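Local coordinates for outer membrane protein TP0453 (Treponema pallidum, PDB 3K8J) that alters membrane permeability at acidic pH, increases the permeability of lipid vesicles when non-lipidated, and might be involved in ligand transport, at residues Ala19-Tyr24 with Val162-Lys167; Ile47-Asp52 with Asn82-Arg87; Asp89-Thr94 with Tyr103-Thr108; Ala188-Leu193 with Thr203-Leu208. One frame throughout, in Å; residues are numbered along the deposited sequence.

Three of the four contacts are antiparallel strand pairings of the beta-half-barrel, and interaction 2 joins two of its amphipathic helices. Interactions 1 and 4 are immediate neighbours, with centres 10 Å apart: strands 162-166 and 189-196 lie edge to edge, L164 N probably hydrogen-bonding to L191 O and I166 O to M189 N, both at 2.8 Å. Interactions 2 and 3, centres 14 Å apart, meet through F85, whose ring packs on Y103, S93 and the backbone of W91. Interaction 3 sits at one outermost strand, its centre 36 Å from that of interaction 4. Interaction 2 includes amphipathic helix 3, one of the helices that move when the hydrophobic cavity opens.

Interaction 1 of 4, residues Ala19-Tyr24 with Val162-Lys167; sequences ADVYLY and VALYIK
In the middle of the half-barrel, strands 21-24 and 162-166 pair antiparallel, joining parts of the chain far apart in sequence. Y22 with Y165 and Y24 with A163 are hydrogen-bonded pairs; Y22 N reaches Y165 O at 2.8 Å, and K167 N carries the ladder on to D20 O. On the face of Y22, Y165, Y24 and A163, the two tyrosine side chains of the first pair run side by side in the same direction, CD2 of Y22 lying 4.1 Å from CD2 of Y165, near the plane of the Y165 ring. On the face of V21, L23, L164 and I166, L23 CD1 touches L164 CD2 at 3.7 Å and also V162 CG1, while V21 CG1 touches the same L164 methyl and I166 CG1. K167, bent at chi2 (94°) and chi4, curls back over the strand end to give NZ to A19 O at 2.8 Å. Its NZ also stands at the edge of the Y22 ring. D20 and V21 form a classic beta bulge opposite F61, and D20 OD1 accepts from A63 N. Y22 OH receives A19 N and is also hydrogen-bonded to G16 O, so this phenol is held at its oxygen while its ring edge borders an ammonium group.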
loop_
_atom_site.group_PDB
_atom_site.type_symbol
_atom_site.label_atom_id
_atom_site.label_comp_id
_atom_site.label_asym_id
_atom_site.label_seq_id
_atom_site.Cartn_x
_atom_site.Cartn_y
_atom_site.Cartn_z
ATOM N N ALA A 19 -31.147 12.640 -6.836
ATOM C CA ALA A 19 -29.867 12.965 -6.191
ATOM C C ALA A 19 -28.679 12.338 -6.916
ATOM O O ALA A 19 -28.823 11.319 -7.607
ATOM C CB ALA A 19 -29.867 12.561 -4.742
ATOM N N ASP A 20 -27.513 12.949 -6.741
ATOM C CA ASP A 20 -26.268 12.435 -7.309
ATOM C C ASP A 20 -25.622 11.346 -6.432
ATOM O O ASP A 20 -24.859 10.506 -6.934
ATOM C CB ASP A 20 -25.304 13.602 -7.548
ATOM C CG ASP A 20 -25.916 14.672 -8.453
ATOM O OD1 ASP A 20 -26.449 15.678 -7.937
ATOM O OD2 ASP A 20 -25.940 14.463 -9.681
ATOM N N VAL A 21 -25.922 11.382 -5.131
ATOM C CA VAL A 21 -25.407 10.411 -4.168
ATOM C C VAL A 21 -26.484 10.073 -3.147
ATOM O O VAL A 21 -27.149 10.972 -2.609
ATOM C CB VAL A 21 -24.129 10.921 -3.411
ATOM C CG1 VAL A 21 -23.550 9.838 -2.497
ATOM C CG2 VAL A 21 -23.051 11.378 -4.379
ATOM N N TYR A 22 -26.657 8.782 -2.875
ATOM C CA TYR A 22 -27.517 8.350 -1.783
ATOM C C TYR A 22 -26.691 7.635 -0.746
ATOM O O TYR A 22 -25.759 6.889 -1.079
ATOM C CB TYR A 22 -28.635 7.425 -2.283
ATOM C CG TYR A 22 -29.686 8.162 -3.042
ATOM C CD1 TYR A 22 -30.715 8.813 -2.374
ATOM C CD2 TYR A 22 -29.634 8.255 -4.441
ATOM C CE1 TYR A 22 -31.688 9.525 -3.083
ATOM C CE2 TYR A 22 -30.611 8.960 -5.157
ATOM C CZ TYR A 22 -31.620 9.610 -4.463
ATOM O OH TYR A 22 -32.594 10.315 -5.151
ATOM N N LEU A 23 -27.047 7.867 0.509
ATOM C CA LEU A 23 -26.369 7.254 1.647
ATOM C C LEU A 23 -27.356 6.600 2.607
ATOM O O LEU A 23 -28.444 7.135 2.891
ATOM C CB LEU A 23 -25.563 8.298 2.413
ATOM C CG LEU A 23 -24.871 7.870 3.721
ATOM C CD1 LEU A 23 -23.704 6.902 3.472
ATOM C CD2 LEU A 23 -24.411 9.090 4.527
ATOM N N TYR A 24 -26.951 5.446 3.114
ATOM C CA TYR A 24 -27.635 4.797 4.203
ATOM C C TYR A 24 -26.580 4.547 5.250
ATOM O O TYR A 24 -25.572 3.907 4.959
ATOM C CB TYR A 24 -28.243 3.477 3.766
ATOM C CG TYR A 24 -28.777 2.688 4.934
ATOM C CD1 TYR A 24 -29.883 3.151 5.645
ATOM C CD2 TYR A 24 -28.177 1.494 5.341
ATOM C CE1 TYR A 24 -30.381 2.461 6.713
ATOM C CE2 TYR A 24 -28.679 0.782 6.442
ATOM C CZ TYR A 24 -29.785 1.283 7.112
ATOM O OH TYR A 24 -30.324 0.640 8.191
ATOM N N VAL A 162 -23.025 0.309 6.037
ATOM C CA VAL A 162 -23.094 1.606 5.377
ATOM C C VAL A 162 -23.146 1.417 3.861
ATOM O O VAL A 162 -22.337 0.685 3.295
ATOM C CB VAL A 162 -21.875 2.477 5.757
ATOM C CG1 VAL A 162 -21.953 3.846 5.070
ATOM C CG2 VAL A 162 -21.786 2.640 7.281
ATOM N N ALA A 163 -24.108 2.066 3.213
ATOM C CA ALA A 163 -24.314 1.900 1.777
ATOM C C ALA A 163 -24.272 3.257 1.071
ATOM O O ALA A 163 -24.830 4.255 1.566
ATOM C CB ALA A 163 -25.653 1.193 1.509
ATOM N N LEU A 164 -23.588 3.281 -0.070
ATOM C CA LEU A 164 -23.499 4.449 -0.917
ATOM C C LEU A 164 -23.878 4.109 -2.337
ATOM O O LEU A 164 -23.431 3.102 -2.884
ATOM C CB LEU A 164 -22.071 4.996 -0.932
ATOM C CG LEU A 164 -21.679 5.893 0.230
ATOM C CD1 LEU A 164 -20.150 5.989 0.309
ATOM C CD2 LEU A 164 -22.306 7.265 0.034
ATOM N N TYR A 165 -24.693 4.962 -2.935
ATOM C CA TYR A 165 -24.991 4.863 -4.342
ATOM C C TYR A 165 -24.609 6.175 -4.981
ATOM O O TYR A 165 -25.175 7.230 -4.649
ATOM C CB TYR A 165 -26.471 4.576 -4.568
ATOM C CG TYR A 165 -26.844 4.457 -6.029
ATOM C CD1 TYR A 165 -26.131 3.614 -6.880
ATOM C CD2 TYR A 165 -27.922 5.182 -6.561
ATOM C CE1 TYR A 165 -26.462 3.492 -8.224
ATOM C CE2 TYR A 165 -28.252 5.078 -7.913
ATOM C CZ TYR A 165 -27.524 4.229 -8.730
ATOM O OH TYR A 165 -27.849 4.106 -10.063
ATOM N N ILE A 166 -23.647 6.109 -5.898
ATOM C CA ILE A 166 -23.113 7.303 -6.546
ATOM C C ILE A 166 -23.461 7.223 -8.028
ATOM O O ILE A 166 -23.047 6.287 -8.718
ATOM C CB ILE A 166 -21.600 7.388 -6.323
ATOM C CG1 ILE A 166 -21.293 7.457 -4.819
ATOM C CG2 ILE A 166 -20.976 8.589 -7.097
ATOM C CD1 ILE A 166 -20.293 6.422 -4.347
ATOM N N LYS A 167 -24.245 8.188 -8.502
ATOM C CA LYS A 167 -24.725 8.204 -9.887
ATOM C C LYS A 167 -23.553 8.311 -10.873
ATOM O O LYS A 167 -23.514 7.618 -11.892
ATOM C CB LYS A 167 -25.687 9.375 -10.096
ATOM C CG LYS A 167 -27.045 9.000 -10.653
ATOM C CD LYS A 167 -28.070 8.798 -9.537
ATOM C CE LYS A 167 -29.498 8.941 -10.082
ATOM N NZ LYS A 167 -30.473 9.629 -9.150
#

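Interaction 2 of 4, residues Ile47-Asp52 with Asn82-Arg87; sequences IKKIVD and NLIFSR
K49 reaches across to the end of R87, its NZ 3.0 Å from R87 NH2 and 3.2 Å from R87 NH1, near the plane of the guanidinium and at its edge. Both groups are donors, so this is a close approach of like charges and not a hydrogen bond. R87 NH2 is salt-bridged to D46, whose negative charge would probably ease the approach of the two cations; the exact placing of these exposed ends is less certain. The two long side chains cross at about a right angle: R87 is extended from CG to NE, whereas K49 turns at chi3 (62°). On the R87 side, L83 CG lies against one face of the guanidinium, 3.8 Å above its plane and toward the rim. The same leucine presents CD2 to K49 NZ at 3.5 Å, which leaves the ammonium beside a methyl as well as beside the arginine. Helices 47-51 and 82-86, parts of the regions inferred as amphipathic helices 3 and 4, run nearly antiparallel, at 165°, but their axes stay 11.5 Å apart, so side-chain ends make the contact. The apolar part is slight: I50 CD1 comes to 4.3 Å from I84 CG2, and K49 CE is as far from I84 CD1. F80, on helix 78-86 just ahead of the second segment, also touches both K49 and I50. Within the second segment, S86 OG donates to L83 O, tying that side chain back to its own helix.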
loop_
_atom_site.group_PDB
_atom_site.type_symbol
_atom_site.label_atom_id
_atom_site.label_comp_id
_atom_site.label_asym_id
_atom_site.label_seq_id
_atom_site.Cartn_x
_atom_site.Cartn_y
_atom_site.Cartn_z
ATOM N N ILE A 47 -23.474 15.986 19.869
ATOM C CA ILE A 47 -23.569 15.051 18.739
ATOM C C ILE A 47 -23.675 13.604 19.239
ATOM O O ILE A 47 -24.528 12.842 18.776
ATOM C CB ILE A 47 -22.374 15.177 17.776
ATOM C CG1 ILE A 47 -22.345 16.566 17.128
ATOM C CG2 ILE A 47 -22.430 14.083 16.699
ATOM C CD1 ILE A 47 -20.995 16.935 16.525
ATOM N N LYS A 48 -22.807 13.248 20.188
ATOM C CA LYS A 48 -22.825 11.946 20.851
ATOM C C LYS A 48 -24.216 11.620 21.410
ATOM O O LYS A 48 -24.728 10.511 21.230
ATOM C CB LYS A 48 -21.776 11.925 21.968
ATOM C CG LYS A 48 -21.537 10.575 22.605
ATOM C CD LYS A 48 -20.609 10.702 23.813
ATOM C CE LYS A 48 -20.360 9.357 24.479
ATOM N NZ LYS A 48 -19.676 8.375 23.576
ATOM N N LYS A 49 -24.826 12.593 22.082
ATOM C CA LYS A 49 -26.177 12.425 22.604
ATOM C C LYS A 49 -27.229 12.236 21.498
ATOM O O LYS A 49 -28.205 11.517 21.694
ATOM C CB LYS A 49 -26.551 13.607 23.489
ATOM C CG LYS A 49 -25.797 13.648 24.821
ATOM C CD LYS A 49 -25.876 15.027 25.462
ATOM C CE LYS A 49 -27.313 15.419 25.787
ATOM N NZ LYS A 49 -27.362 16.310 26.975
ATOM N N ILE A 50 -27.029 12.899 20.360
ATOM C CA ILE A 50 -27.920 12.762 19.205
ATOM C C ILE A 50 -27.778 11.350 18.596
ATOM O O ILE A 50 -28.776 10.692 18.299
ATOM C CB ILE A 50 -27.718 13.911 18.161
ATOM C CG1 ILE A 50 -28.164 15.254 18.754
ATOM C CG2 ILE A 50 -28.523 13.650 16.893
ATOM C CD1 ILE A 50 -27.767 16.477 17.939
ATOM N N VAL A 51 -26.531 10.899 18.467
ATOM C CA VAL A 51 -26.161 9.537 18.053
ATOM C C VAL A 51 -26.776 8.446 18.942
ATOM O O VAL A 51 -27.303 7.447 18.431
ATOM C CB VAL A 51 -24.606 9.398 17.987
ATOM C CG1 VAL A 51 -24.151 7.930 17.822
ATOM C CG2 VAL A 51 -24.043 10.274 16.859
ATOM N N ASP A 52 -26.716 8.638 20.262
ATOM C CA ASP A 52 -27.351 7.730 21.225
ATOM C C ASP A 52 -28.868 7.639 21.029
ATOM O O ASP A 52 -29.524 6.706 21.521
ATOM C CB ASP A 52 -27.078 8.185 22.671
ATOM C CG ASP A 52 -25.654 7.890 23.140
ATOM O OD1 ASP A 52 -25.314 8.340 24.256
ATOM O OD2 ASP A 52 -24.878 7.228 22.417
ATOM N N ASN A 82 -35.128 20.652 22.524
ATOM C CA ASN A 82 -35.054 21.951 23.196
ATOM C C ASN A 82 -33.784 22.104 24.021
ATOM O O ASN A 82 -33.192 23.175 24.011
ATOM C CB ASN A 82 -36.288 22.228 24.061
ATOM C CG ASN A 82 -36.393 23.689 24.476
ATOM O OD1 ASN A 82 -36.577 24.570 23.636
ATOM N ND2 ASN A 82 -36.302 23.950 25.779
ATOM N N LEU A 83 -33.374 21.034 24.714
ATOM C CA LEU A 83 -32.103 21.015 25.457
ATOM C C LEU A 83 -30.913 21.254 24.541
ATOM O O LEU A 83 -30.074 22.108 24.837
ATOM C CB LEU A 83 -31.907 19.708 26.248
ATOM C CG LEU A 83 -30.586 19.491 27.017
ATOM C CD1 LEU A 83 -30.496 20.335 28.295
ATOM C CD2 LEU A 83 -30.410 18.026 27.374
ATOM N N ILE A 84 -30.832 20.508 23.439
ATOM C CA ILE A 84 -29.743 20.702 22.477
ATOM C C ILE A 84 -29.797 22.134 21.936
ATOM O O ILE A 84 -28.787 22.827 21.911
ATOM C CB ILE A 84 -29.781 19.687 21.294
ATOM C CG1 ILE A 84 -29.657 18.229 21.781
ATOM C CG2 ILE A 84 -28.694 20.017 20.267
ATOM C CD1 ILE A 84 -28.304 17.850 22.426
ATOM N N PHE A 85 -30.986 22.566 21.526
ATOM C CA PHE A 85 -31.179 23.918 21.013
ATOM C C PHE A 85 -30.738 25.006 22.009
ATOM O O PHE A 85 -30.006 25.924 21.635
ATOM C CB PHE A 85 -32.630 24.134 20.565
ATOM C CG PHE A 85 -32.922 25.537 20.124
ATOM C CD1 PHE A 85 -33.637 26.403 20.954
ATOM C CD2 PHE A 85 -32.467 26.004 18.889
ATOM C CE1 PHE A 85 -33.901 27.718 20.554
ATOM C CE2 PHE A 85 -32.728 27.312 18.474
ATOM C CZ PHE A 85 -33.453 28.168 19.309
ATOM N N SER A 86 -31.153 24.879 23.271
ATOM C CA SER A 86 -30.795 25.860 24.313
ATOM C C SER A 86 -29.274 26.038 24.449
ATOM O O SER A 86 -28.796 27.129 24.762
ATOM C CB SER A 86 -31.400 25.468 25.667
ATOM O OG SER A 86 -30.682 24.392 26.265
ATOM N N ARG A 87 -28.539 24.956 24.188
ATOM C CA ARG A 87 -27.078 24.886 24.339
ATOM C C ARG A 87 -26.284 25.244 23.069
ATOM O O ARG A 87 -25.054 25.117 23.050
ATOM C CB ARG A 87 -26.671 23.467 24.751
ATOM C CG ARG A 87 -26.976 23.046 26.180
ATOM C CD ARG A 87 -26.270 21.726 26.411
ATOM N NE ARG A 87 -26.760 20.962 27.556
ATOM C CZ ARG A 87 -26.619 19.644 27.667
ATOM N NH1 ARG A 87 -27.082 19.002 28.733
ATOM N NH2 ARG A 87 -26.020 18.964 26.696
#

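Interaction 3 of 4, residues Asp89-Thr94 with Tyr103-Thr108; sequences DGWAST and YESEHT
The beta hairpin of strands 92-95 and 101-104 forms one end of the strand order, and this contact takes in the last pairs at its open end and the loops beyond them. A92 and E104 are an antiparallel hydrogen-bonded pair: E104 N gives to A92 O at 2.9 Å, and A92 N returns a longer bond to E104 O. The next pair, S93 with Y103, is non-hydrogen-bonded, and S93 CB rests 3.7 Å from Y103 CD1. W91 contributes the largest share of the contact. With CG anti to the carbonyl carbon (chi1 -73°), its indole extends over the other arm, and S105 CB makes a CH-pi contact, 3.7 Å from the centroid of the six-membered ring and only 3° off its normal. S105 OG lies over the same ring system. Beyond the serine, W91 CH2 meets T108 CG2 at 3.7 Å, while W91 CE3 touches Y103 CB, the two aromatic side chains crossing at about a right angle. F85 of helix 78-86 also touches W91 and Y103. Two waters fill in around G90 O, both donating to it; one also donates to E104 O at 2.8 Å, and the other makes a weak bond with S105 OG. A hydrogen-bonded pair followed by a non-hydrogen-bonded one is the alternation of an antiparallel hairpin, here at the outer end of the half-barrel within this chain, with 108-112 the next strand.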
loop_
_atom_site.group_PDB
_atom_site.type_symbol
_atom_site.label_atom_id
_atom_site.label_comp_id
_atom_site.label_asym_id
_atom_site.label_seq_id
_atom_site.Cartn_x
_atom_site.Cartn_y
_atom_site.Cartn_z
ATOM N N ASP A 89 -25.028 27.708 19.694
ATOM C CA ASP A 89 -24.787 29.066 19.205
ATOM C C ASP A 89 -25.210 29.191 17.746
ATOM O O ASP A 89 -24.912 28.313 16.932
ATOM C CB ASP A 89 -23.300 29.442 19.331
ATOM C CG ASP A 89 -22.808 29.453 20.777
ATOM O OD1 ASP A 89 -23.582 29.081 21.692
ATOM O OD2 ASP A 89 -21.630 29.837 20.992
ATOM N N GLY A 90 -25.893 30.284 17.420
ATOM C CA GLY A 90 -26.211 30.599 16.027
ATOM C C GLY A 90 -27.465 29.938 15.474
ATOM O O GLY A 90 -27.718 29.993 14.273
ATOM N N TRP A 91 -28.254 29.333 16.355
ATOM C CA TRP A 91 -29.504 28.702 15.974
ATOM C C TRP A 91 -30.706 29.508 16.449
ATOM O O TRP A 91 -30.687 30.110 17.530
ATOM C CB TRP A 91 -29.584 27.283 16.541
ATOM C CG TRP A 91 -28.691 26.274 15.860
ATOM C CD1 TRP A 91 -27.380 25.999 16.151
ATOM C CD2 TRP A 91 -29.053 25.399 14.783
ATOM N NE1 TRP A 91 -26.906 25.001 15.323
ATOM C CE2 TRP A 91 -27.914 24.614 14.478
ATOM C CE3 TRP A 91 -30.231 25.198 14.047
ATOM C CZ2 TRP A 91 -27.922 23.643 13.466
ATOM C CZ3 TRP A 91 -30.238 24.236 13.049
ATOM C CH2 TRP A 91 -29.090 23.473 12.767
ATOM N N ALA A 92 -31.743 29.501 15.617
ATOM C CA ALA A 92 -33.006 30.148 15.885
ATOM C C ALA A 92 -34.121 29.154 15.557
ATOM O O ALA A 92 -33.907 28.190 14.811
ATOM C CB ALA A 92 -33.149 31.408 15.027
ATOM N N SER A 93 -35.304 29.401 16.103
ATOM C CA SER A 93 -36.429 28.489 15.939
ATOM C C SER A 93 -37.741 29.269 15.821
ATOM O O SER A 93 -37.868 30.369 16.364
ATOM C CB SER A 93 -36.499 27.518 17.115
ATOM O OG SER A 93 -36.892 28.201 18.304
ATOM N N THR A 94 -38.694 28.699 15.090
ATOM C CA THR A 94 -40.030 29.270 14.936
ATOM C C THR A 94 -41.008 28.119 14.954
ATOM O O THR A 94 -40.751 27.076 14.355
ATOM C CB THR A 94 -40.219 30.032 13.590
ATOM O OG1 THR A 94 -39.775 29.217 12.494
ATOM C CG2 THR A 94 -39.449 31.333 13.580
ATOM N N TYR A 103 -35.997 24.598 13.033
ATOM C CA TYR A 103 -34.745 25.184 13.494
ATOM C C TYR A 103 -33.991 25.628 12.246
ATOM O O TYR A 103 -33.948 24.901 11.252
ATOM C CB TYR A 103 -33.914 24.175 14.291
ATOM C CG TYR A 103 -34.621 23.655 15.527
ATOM C CD1 TYR A 103 -34.599 24.381 16.713
ATOM C CD2 TYR A 103 -35.309 22.438 15.513
ATOM C CE1 TYR A 103 -35.243 23.923 17.862
ATOM C CE2 TYR A 103 -35.954 21.956 16.670
ATOM C CZ TYR A 103 -35.915 22.715 17.836
ATOM O OH TYR A 103 -36.548 22.293 18.986
ATOM N N GLU A 104 -33.422 26.828 12.314
ATOM C CA GLU A 104 -32.764 27.476 11.189
ATOM C C GLU A 104 -31.394 27.939 11.621
ATOM O O GLU A 104 -31.223 28.481 12.730
ATOM C CB GLU A 104 -33.540 28.710 10.723
ATOM C CG GLU A 104 -34.851 28.442 10.013
ATOM C CD GLU A 104 -35.444 29.706 9.385
ATOM O OE1 GLU A 104 -35.156 30.822 9.885
ATOM O OE2 GLU A 104 -36.201 29.582 8.396
ATOM N N SER A 105 -30.430 27.716 10.734
ATOM C CA SER A 105 -29.069 28.189 10.896
ATOM C C SER A 105 -28.660 28.832 9.573
ATOM O O SER A 105 -29.483 28.946 8.652
ATOM C CB SER A 105 -28.141 27.035 11.259
ATOM O OG SER A 105 -27.080 27.488 12.075
ATOM N N GLU A 106 -27.404 29.266 9.476
ATOM C CA GLU A 106 -26.955 30.028 8.308
ATOM C C GLU A 106 -27.105 29.197 7.031
ATOM O O GLU A 106 -27.658 29.663 6.024
ATOM C CB GLU A 106 -25.504 30.490 8.494
ATOM C CG GLU A 106 -25.064 31.577 7.506
ATOM C CD GLU A 106 -23.732 32.210 7.886
ATOM O OE1 GLU A 106 -22.702 31.501 7.847
ATOM O OE2 GLU A 106 -23.718 33.416 8.228
ATOM N N HIS A 107 -26.633 27.959 7.103
ATOM C CA HIS A 107 -26.675 27.042 5.982
ATOM C C HIS A 107 -27.439 25.746 6.288
ATOM O O HIS A 107 -27.380 24.823 5.507
ATOM C CB HIS A 107 -25.243 26.698 5.551
ATOM C CG HIS A 107 -24.473 27.869 5.025
ATOM N ND1 HIS A 107 -24.757 28.464 3.813
ATOM C CD2 HIS A 107 -23.423 28.551 5.544
ATOM C CE1 HIS A 107 -23.914 29.460 3.609
ATOM N NE2 HIS A 107 -23.093 29.535 4.643
ATOM N N THR A 108 -28.158 25.693 7.411
ATOM C CA THR A 108 -28.774 24.454 7.893
ATOM C C THR A 108 -30.199 24.661 8.404
ATOM O O THR A 108 -30.485 25.614 9.159
ATOM C CB THR A 108 -27.930 23.831 9.042
ATOM O OG1 THR A 108 -26.546 23.917 8.718
ATOM C CG2 THR A 108 -28.279 22.368 9.284
HETATM O O HOH W 1 -26.094 30.666 12.304
HETATM O O HOH W 2 -30.157 31.052 12.711
#

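Interaction 4 of 4, residues Ala188-Leu193 with Thr203-Leu208; sequences AMELYL and TLSLQL
M189 and L204 cross obliquely on one face of a beta hairpin, strands 189-193 and 203-207, which run antiparallel at 178° within the half-barrel. M189 is extended beyond CG, with CG anti to N (chi1 173°), and its terminal CE lands 3.7 Å from L204 CD1. Nearer the backbone, M189 CB packs on L206 CD1 at 3.8 Å. On the same apolar face L191 CD1 lies against L204 CB at 4.0 Å. Around the other face the side chains are polar. E190 stands beside S205, with E190 CB 3.6 Å from S205 OG. Its OE2 is in a salt bridge with R235 at the start of strand 235-244, which lies beyond strand 199-207. The other carboxylate oxygen is fixed within the same strand: Y192 OH donates to E190 OE1 at 2.6 Å, meeting it on the anti side and 33° out of the carboxylate plane. With both oxygens engaged, the carboxylate would probably stay ionised. Backbone bonds join E190 with S205 and Y192 with T203 in both directions, and Q207 N gives a bond to A188 O. That carbonyl takes a second donor, a water 2.6 Å from A188 O that also lies 2.9 Å from S205 OG.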
loop_
_atom_site.group_PDB
_atom_site.type_symbol
_atom_site.label_atom_id
_atom_site.label_comp_id
_atom_site.label_asym_id
_atom_site.label_seq_id
_atom_site.Cartn_x
_atom_site.Cartn_y
_atom_site.Cartn_z
ATOM N N ALA A 188 -22.310 4.369 -12.863
ATOM C CA ALA A 188 -22.701 4.347 -11.460
ATOM C C ALA A 188 -21.777 3.511 -10.592
ATOM O O ALA A 188 -21.278 2.475 -11.006
ATOM C CB ALA A 188 -24.116 3.820 -11.330
ATOM N N MET A 189 -21.588 3.971 -9.368
ATOM C CA MET A 189 -20.842 3.229 -8.379
ATOM C C MET A 189 -21.688 2.855 -7.163
ATOM O O MET A 189 -22.469 3.668 -6.654
ATOM C CB MET A 189 -19.623 4.038 -7.954
ATOM C CG MET A 189 -18.854 3.460 -6.801
ATOM S SD MET A 189 -17.323 4.380 -6.633
ATOM C CE MET A 189 -17.052 4.220 -4.874
ATOM N N GLU A 190 -21.515 1.620 -6.701
ATOM C CA GLU A 190 -22.062 1.168 -5.433
ATOM C C GLU A 190 -20.917 0.852 -4.492
ATOM O O GLU A 190 -19.904 0.295 -4.912
ATOM C CB GLU A 190 -22.903 -0.099 -5.625
ATOM C CG GLU A 190 -24.068 0.049 -6.575
ATOM C CD GLU A 190 -24.814 -1.258 -6.799
ATOM O OE1 GLU A 190 -24.990 -2.045 -5.837
ATOM O OE2 GLU A 190 -25.245 -1.486 -7.946
ATOM N N LEU A 191 -21.100 1.180 -3.217
ATOM C CA LEU A 191 -20.134 0.891 -2.177
ATOM C C LEU A 191 -20.816 0.527 -0.853
ATOM O O LEU A 191 -21.695 1.275 -0.351
ATOM C CB LEU A 191 -19.200 2.093 -1.970
ATOM C CG LEU A 191 -18.147 1.967 -0.865
ATOM C CD1 LEU A 191 -17.086 0.887 -1.198
ATOM C CD2 LEU A 191 -17.484 3.330 -0.591
ATOM N N TYR A 192 -20.377 -0.597 -0.283
ATOM C CA TYR A 192 -20.950 -1.178 0.936
ATOM C C TYR A 192 -19.841 -1.437 1.946
ATOM O O TYR A 192 -18.846 -2.071 1.617
ATOM C CB TYR A 192 -21.725 -2.477 0.594
ATOM C CG TYR A 192 -22.790 -2.217 -0.446
ATOM C CD1 TYR A 192 -24.008 -1.633 -0.093
ATOM C CD2 TYR A 192 -22.551 -2.493 -1.797
ATOM C CE1 TYR A 192 -24.988 -1.356 -1.069
ATOM C CE2 TYR A 192 -23.504 -2.227 -2.761
ATOM C CZ TYR A 192 -24.722 -1.649 -2.392
ATOM O OH TYR A 192 -25.653 -1.377 -3.362
ATOM N N LEU A 193 -20.005 -0.933 3.164
ATOM C CA LEU A 193 -18.981 -1.053 4.210
ATOM C C LEU A 193 -19.562 -1.645 5.492
ATOM O O LEU A 193 -20.586 -1.166 5.994
ATOM C CB LEU A 193 -18.378 0.317 4.523
ATOM C CG LEU A 193 -17.808 1.132 3.353
ATOM C CD1 LEU A 193 -18.371 2.540 3.389
ATOM C CD2 LEU A 193 -16.297 1.172 3.377
ATOM N N THR A 203 -17.259 -3.699 -0.257
ATOM C CA THR A 203 -17.531 -4.194 -1.592
ATOM C C THR A 203 -17.852 -2.985 -2.464
ATOM O O THR A 203 -18.591 -2.074 -2.059
ATOM C CB THR A 203 -18.723 -5.191 -1.593
ATOM O OG1 THR A 203 -18.396 -6.320 -0.778
ATOM C CG2 THR A 203 -19.028 -5.685 -2.977
ATOM N N LEU A 204 -17.275 -2.974 -3.656
ATOM C CA LEU A 204 -17.475 -1.887 -4.590
ATOM C C LEU A 204 -17.795 -2.431 -5.981
ATOM O O LEU A 204 -17.175 -3.396 -6.439
ATOM C CB LEU A 204 -16.237 -0.996 -4.604
ATOM C CG LEU A 204 -16.120 0.213 -5.533
ATOM C CD1 LEU A 204 -15.036 1.130 -4.986
ATOM C CD2 LEU A 204 -15.767 -0.217 -6.958
ATOM N N SER A 205 -18.776 -1.817 -6.639
ATOM C CA SER A 205 -19.050 -2.115 -8.028
ATOM C C SER A 205 -19.111 -0.808 -8.805
ATOM O O SER A 205 -19.664 0.196 -8.328
ATOM C CB SER A 205 -20.350 -2.900 -8.183
ATOM O OG SER A 205 -21.434 -2.007 -8.354
ATOM N N LEU A 206 -18.541 -0.825 -10.003
ATOM C CA LEU A 206 -18.413 0.371 -10.817
ATOM C C LEU A 206 -18.727 0.048 -12.278
ATOM O O LEU A 206 -18.078 -0.821 -12.878
ATOM C CB LEU A 206 -16.989 0.944 -10.671
ATOM C CG LEU A 206 -16.588 2.199 -11.454
ATOM C CD1 LEU A 206 -17.326 3.429 -10.937
ATOM C CD2 LEU A 206 -15.083 2.419 -11.398
ATOM N N GLN A 207 -19.741 0.718 -12.827
ATOM C CA GLN A 207 -20.071 0.606 -14.249
ATOM C C GLN A 207 -19.048 1.383 -15.067
ATOM O O GLN A 207 -18.808 2.567 -14.816
ATOM C CB GLN A 207 -21.489 1.122 -14.541
ATOM C CG GLN A 207 -22.617 0.161 -14.135
ATOM C CD GLN A 207 -22.649 -1.129 -14.951
ATOM O OE1 GLN A 207 -22.435 -1.129 -16.166
ATOM N NE2 GLN A 207 -22.927 -2.241 -14.275
ATOM N N LEU A 208 -18.450 0.711 -16.042
ATOM C CA LEU A 208 -17.292 1.251 -16.763
ATOM C C LEU A 208 -17.651 2.115 -17.974
ATOM O O LEU A 208 -16.848 2.952 -18.398
ATOM C CB LEU A 208 -16.332 0.120 -17.163
ATOM C CG LEU A 208 -15.781 -0.745 -16.018
ATOM C CD1 LEU A 208 -15.180 -2.048 -16.533
ATOM C CD2 LEU A 208 -14.773 0.029 -15.185
HETATM O O HOH W 3 -22.048 0.172 -10.091
#